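Local coordinates for baculoviral IAP repeat-containing protein 2 (Homo sapiens, PDB 3M1D) that probably restrains apoptosis and takes part in TNF-receptor signalling through recruitment by TRAF2, represented here by its zinc-binding BIR1 domain, at residues A[20-25]-A[38-43]; A[57-62]-A[66-71]. One frame throughout, in Å; residues are numbered along the deposited sequence.

Contact 1 (A[20-25]-A[38-43]); sequences STFPAG and FYYTGV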
# COMPACT_ATOMS: atom_id res chain seq x y z
N SER A 20 -7.26 -8.40 -6.15
CA SER A 20 -8.19 -9.49 -6.46
C SER A 20 -7.63 -10.86 -6.08
O SER A 20 -8.38 -11.76 -5.67
CB SER A 20 -8.62 -9.45 -7.94
OG SER A 20 -7.50 -9.58 -8.80
N THR A 21 -6.31 -11.01 -6.18
CA THR A 21 -5.64 -12.26 -5.84
C THR A 21 -4.94 -12.23 -4.48
O THR A 21 -4.25 -13.18 -4.12
CB THR A 21 -4.57 -12.63 -6.90
OG1 THR A 21 -3.75 -11.48 -7.16
CG2 THR A 21 -5.22 -13.11 -8.21
N PHE A 22 -5.09 -11.14 -3.73
CA PHE A 22 -4.45 -11.01 -2.42
C PHE A 22 -4.85 -12.21 -1.55
O PHE A 22 -6.01 -12.62 -1.57
CB PHE A 22 -4.87 -9.69 -1.75
CG PHE A 22 -3.89 -9.18 -0.71
CD1 PHE A 22 -2.57 -8.92 -1.05
CD2 PHE A 22 -4.31 -8.92 0.59
CE1 PHE A 22 -1.67 -8.43 -0.10
CE2 PHE A 22 -3.42 -8.42 1.54
CZ PHE A 22 -2.10 -8.18 1.19
N PRO A 23 -3.89 -12.80 -0.82
CA PRO A 23 -4.22 -13.98 0.00
C PRO A 23 -5.22 -13.67 1.11
O PRO A 23 -5.20 -12.59 1.70
CB PRO A 23 -2.88 -14.39 0.60
CG PRO A 23 -1.85 -13.73 -0.26
CD PRO A 23 -2.46 -12.46 -0.73
N ALA A 24 -6.07 -14.64 1.41
CA ALA A 24 -7.19 -14.49 2.34
C ALA A 24 -6.85 -14.07 3.77
O ALA A 24 -7.56 -13.26 4.37
CB ALA A 24 -7.99 -15.77 2.38
N GLY A 25 -5.79 -14.62 4.33
CA GLY A 25 -5.55 -14.44 5.76
C GLY A 25 -4.75 -13.22 6.20
O GLY A 25 -4.41 -13.10 7.37
N PHE A 38 -0.16 1.61 -2.01
CA PHE A 38 0.42 0.30 -2.33
C PHE A 38 -0.43 -0.53 -3.27
O PHE A 38 -1.64 -0.62 -3.09
CB PHE A 38 0.68 -0.49 -1.04
CG PHE A 38 1.73 0.11 -0.16
CD1 PHE A 38 3.07 0.05 -0.51
CD2 PHE A 38 1.38 0.73 1.04
CE1 PHE A 38 4.05 0.59 0.30
CE2 PHE A 38 2.36 1.27 1.86
CZ PHE A 38 3.69 1.21 1.49
N TYR A 39 0.19 -1.15 -4.27
CA TYR A 39 -0.51 -2.15 -5.06
C TYR A 39 0.10 -3.52 -4.78
O TYR A 39 1.20 -3.64 -4.22
CB TYR A 39 -0.48 -1.82 -6.56
CG TYR A 39 0.92 -1.80 -7.17
CD1 TYR A 39 1.54 -2.99 -7.57
CD2 TYR A 39 1.61 -0.61 -7.34
CE1 TYR A 39 2.81 -2.99 -8.12
CE2 TYR A 39 2.89 -0.60 -7.89
CZ TYR A 39 3.48 -1.78 -8.28
OH TYR A 39 4.74 -1.78 -8.82
N TYR A 40 -0.61 -4.57 -5.17
CA TYR A 40 -0.21 -5.92 -4.81
C TYR A 40 0.70 -6.45 -5.90
O TYR A 40 0.36 -6.35 -7.06
CB TYR A 40 -1.44 -6.82 -4.68
CG TYR A 40 -1.10 -8.26 -4.39
CD1 TYR A 40 -0.07 -8.60 -3.53
CD2 TYR A 40 -1.83 -9.29 -4.98
CE1 TYR A 40 0.24 -9.93 -3.27
CE2 TYR A 40 -1.54 -10.60 -4.72
CZ TYR A 40 -0.51 -10.92 -3.87
OH TYR A 40 -0.25 -12.24 -3.62
N THR A 41 1.85 -7.01 -5.52
CA THR A 41 2.83 -7.52 -6.47
C THR A 41 2.46 -8.88 -7.05
O THR A 41 3.01 -9.27 -8.08
CB THR A 41 4.20 -7.69 -5.83
OG1 THR A 41 4.13 -8.68 -4.78
CG2 THR A 41 4.71 -6.35 -5.28
N GLY A 42 1.54 -9.59 -6.39
CA GLY A 42 1.15 -10.92 -6.83
C GLY A 42 1.98 -11.98 -6.14
O GLY A 42 1.82 -13.18 -6.39
N VAL A 43 2.87 -11.55 -5.25
CA VAL A 43 3.72 -12.46 -4.50
C VAL A 43 3.44 -12.36 -2.99
O VAL A 43 3.51 -11.27 -2.41
CB VAL A 43 5.22 -12.18 -4.77
CG1 VAL A 43 6.11 -12.95 -3.79
CG2 VAL A 43 5.57 -12.54 -6.22
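Tyr40 OH lies 3.6 Å from Pro23 CD, while its hydrogen bond goes to the carbonyl oxygen of Asn44, just past the 38-43 segment; the phenol end is therefore tied to its own side of the contact and simply brushes the proline. Farther back along the tyrosine ring, Phe22 comes in edge-on. Its CD1 stands over the centre of one Tyr40 face, 3.5 Å from Tyr40 CD1, in a T-shaped pair with the planes at 88° and the centroids 5.0 Å apart. Phe22 carries its CG anti to the backbone N (chi1 -156°), which places the ring beside its carbonyl carbon and points its CD1 edge at the tyrosine face. The other Tyr40 face is covered from its own chain, with Gly42 N 3.2 Å above the plane. At the edge of the Tyr40 ring, Thr21 OG1 lies in plane, 3.4 Å from Tyr40 CE2. Here the loop between helices 9-17 and 30-35 of the BIR domain meets strand 38-40, an outer strand of its three-stranded antiparallel sheet. Phe22 continues inward to Leu33 of helix 30-35 and makes a second edge-to-face pair with Tyr19. Just beyond the strand, Thr41 OG1 accepts from Val43 N at 3.2 Å, an ST turn through Gly42, and is also hydrogen-bonded to Lys46 O.

Contact 2 (A[57-62]-A[66-71]); sequences DNWKLG and IQKHKQ. With ZN (zinc ion), chain C.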
# COMPACT_ATOMS: atom_id res chain seq x y z
N ASP A 57 6.08 -6.47 3.04
CA ASP A 57 5.35 -7.73 3.17
C ASP A 57 5.27 -8.15 4.64
O ASP A 57 5.60 -7.37 5.53
CB ASP A 57 5.96 -8.83 2.29
CG ASP A 57 7.31 -9.32 2.79
OD1 ASP A 57 7.82 -8.81 3.81
OD2 ASP A 57 7.87 -10.25 2.17
N ASN A 58 4.86 -9.39 4.87
CA ASN A 58 4.72 -9.91 6.22
C ASN A 58 3.93 -8.95 7.11
O ASN A 58 4.39 -8.56 8.18
CB ASN A 58 6.10 -10.18 6.83
CG ASN A 58 6.03 -11.06 8.07
OD1 ASN A 58 5.07 -11.81 8.26
ND2 ASN A 58 7.04 -10.96 8.93
N TRP A 59 2.75 -8.55 6.63
CA TRP A 59 1.86 -7.64 7.33
C TRP A 59 1.32 -8.27 8.62
O TRP A 59 0.90 -9.43 8.61
CB TRP A 59 0.71 -7.22 6.41
CG TRP A 59 1.18 -6.33 5.30
CD1 TRP A 59 1.53 -6.72 4.03
CD2 TRP A 59 1.43 -4.92 5.37
NE1 TRP A 59 1.95 -5.63 3.30
CE2 TRP A 59 1.90 -4.52 4.10
CE3 TRP A 59 1.28 -3.96 6.38
CZ2 TRP A 59 2.22 -3.19 3.82
CZ3 TRP A 59 1.61 -2.65 6.09
CH2 TRP A 59 2.07 -2.28 4.83
N LYS A 60 1.34 -7.50 9.70
CA LYS A 60 0.89 -7.98 11.01
C LYS A 60 -0.38 -7.26 11.44
O LYS A 60 -0.63 -6.12 11.05
CB LYS A 60 1.96 -7.74 12.08
CG LYS A 60 3.30 -8.40 11.80
CD LYS A 60 3.17 -9.90 11.71
CE LYS A 60 4.53 -10.58 11.85
NZ LYS A 60 4.49 -12.00 11.37
N LEU A 61 -1.17 -7.92 12.28
CA LEU A 61 -2.37 -7.30 12.83
C LEU A 61 -2.03 -5.94 13.43
O LEU A 61 -1.11 -5.82 14.23
CB LEU A 61 -2.96 -8.20 13.91
CG LEU A 61 -4.29 -7.81 14.53
CD1 LEU A 61 -5.34 -7.63 13.47
CD2 LEU A 61 -4.70 -8.90 15.53
N GLY A 62 -2.77 -4.90 13.04
CA GLY A 62 -2.59 -3.58 13.60
C GLY A 62 -1.57 -2.72 12.87
O GLY A 62 -1.39 -1.55 13.18
N ILE A 66 0.10 3.42 6.10
CA ILE A 66 0.51 4.81 5.98
C ILE A 66 1.68 5.15 6.90
O ILE A 66 2.62 5.83 6.48
CB ILE A 66 -0.66 5.77 6.20
CG1 ILE A 66 -1.58 5.74 4.98
CG2 ILE A 66 -0.15 7.19 6.46
CD1 ILE A 66 -2.85 6.55 5.14
N GLN A 67 1.64 4.64 8.13
CA GLN A 67 2.75 4.87 9.06
C GLN A 67 4.02 4.18 8.62
O GLN A 67 5.10 4.76 8.69
CB GLN A 67 2.42 4.36 10.47
CG GLN A 67 1.72 5.36 11.36
CD GLN A 67 1.73 4.94 12.82
OE1 GLN A 67 2.43 3.99 13.20
NE2 GLN A 67 0.97 5.64 13.64
N LYS A 68 3.91 2.92 8.21
CA LYS A 68 5.11 2.21 7.76
C LYS A 68 5.71 2.98 6.59
O LYS A 68 6.92 3.17 6.52
CB LYS A 68 4.79 0.77 7.33
CG LYS A 68 4.72 -0.22 8.48
CD LYS A 68 4.86 -1.65 7.99
CE LYS A 68 4.93 -2.66 9.13
NZ LYS A 68 5.10 -4.06 8.62
N HIS A 69 4.85 3.44 5.71
CA HIS A 69 5.25 4.17 4.51
C HIS A 69 5.99 5.46 4.85
O HIS A 69 7.08 5.71 4.33
CB HIS A 69 4.00 4.48 3.69
CG HIS A 69 4.26 4.79 2.26
ND1 HIS A 69 3.28 4.72 1.29
CD2 HIS A 69 5.40 5.16 1.62
CE1 HIS A 69 3.80 5.04 0.12
NE2 HIS A 69 5.08 5.30 0.29
N LYS A 70 5.39 6.28 5.70
CA LYS A 70 5.97 7.55 6.17
C LYS A 70 7.32 7.34 6.84
O LYS A 70 8.23 8.14 6.65
CB LYS A 70 5.05 8.23 7.19
CG LYS A 70 3.99 9.13 6.61
CD LYS A 70 2.83 9.33 7.60
CE LYS A 70 3.31 9.84 8.96
NZ LYS A 70 2.17 10.35 9.81
N GLN A 71 7.41 6.29 7.65
CA GLN A 71 8.59 5.99 8.45
C GLN A 71 9.76 5.49 7.62
O GLN A 71 10.91 5.84 7.87
CB GLN A 71 8.27 4.91 9.50
CG GLN A 71 7.68 5.45 10.80
CD GLN A 71 7.01 4.38 11.64
OE1 GLN A 71 6.26 4.70 12.57
NE2 GLN A 71 7.25 3.10 11.33
ZN ZN C . 5.80 5.79 -1.76
O HOH W 1 4.80 -4.85 6.22
O HOH W 2 6.16 -6.70 9.17
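A water, not the ammonium of Lys68, sits over the Trp59 ring; Lys68 NZ stands on the same side but is displaced past the edge of the six-membered ring. The cation-pi contact is therefore off-centre: NZ is 4.9 Å from the centroid of that ring and 29° from the ring normal. The water, water 1, lies over the middle of the indole, 3.4 Å above its plane; it donates to Asp57 O at 2.7 Å and accepts from Lys68 NZ across a gap so short that its exact length is doubtful. A second water bridges Lys68 NZ to Asn58 O, 2.8 Å from that oxygen. The amine thus reaches the loop backbone through two waters, and its direct charged partner is Asp63 OD2, which also accepts from Lys60 N. Beyond CG the lysine chain is extended, running antiparallel to the tryptophan side chain, with Lys68 CD 3.9 Å from Trp59 CZ3. In the BIR fold this joins the loop after strand 55-56 to helix 65-72, in which the residue after Lys68 is a zinc ligand. His69, with CG anti to its backbone N (chi1 -160°), turns away from the tryptophan and binds zinc through NE2 at 2.2 Å; Cys49, Cys52 and Cys76 complete the site, and Ala36 O holds ND1. The loop itself is pinned by Asp45, whose carboxylate oxygens take Asn58 N and Trp59 N, one each. Within the loop, Lys60 NZ donates to Asn58 OD1 at 3.2 Å, tilted 32° from the carbonyl plane.

In the fold
Contacts 1 and 2, with centres about 15 Å apart, are both partly buried: in contact 1 Phe22 and Tyr40 are buried and Thr21 exposed, in contact 2 buried Trp59 meets partly exposed Lys68. Contact 1 joins the early loop to an outer strand through aromatic and apolar side chains; contact 2 joins a loop to the helix carrying the zinc histidine, and works mainly through charge, ring face and water. They meet directly where Phe38 of strand 38-40 packs on His69, with Phe38 CZ 3.5 Å from His69 ND1, beside the zinc site. Asp45 gives a second link: Phe22 of contact 1 touches it, while its carboxylate anchors the backbone of the 57-62 loop in contact 2.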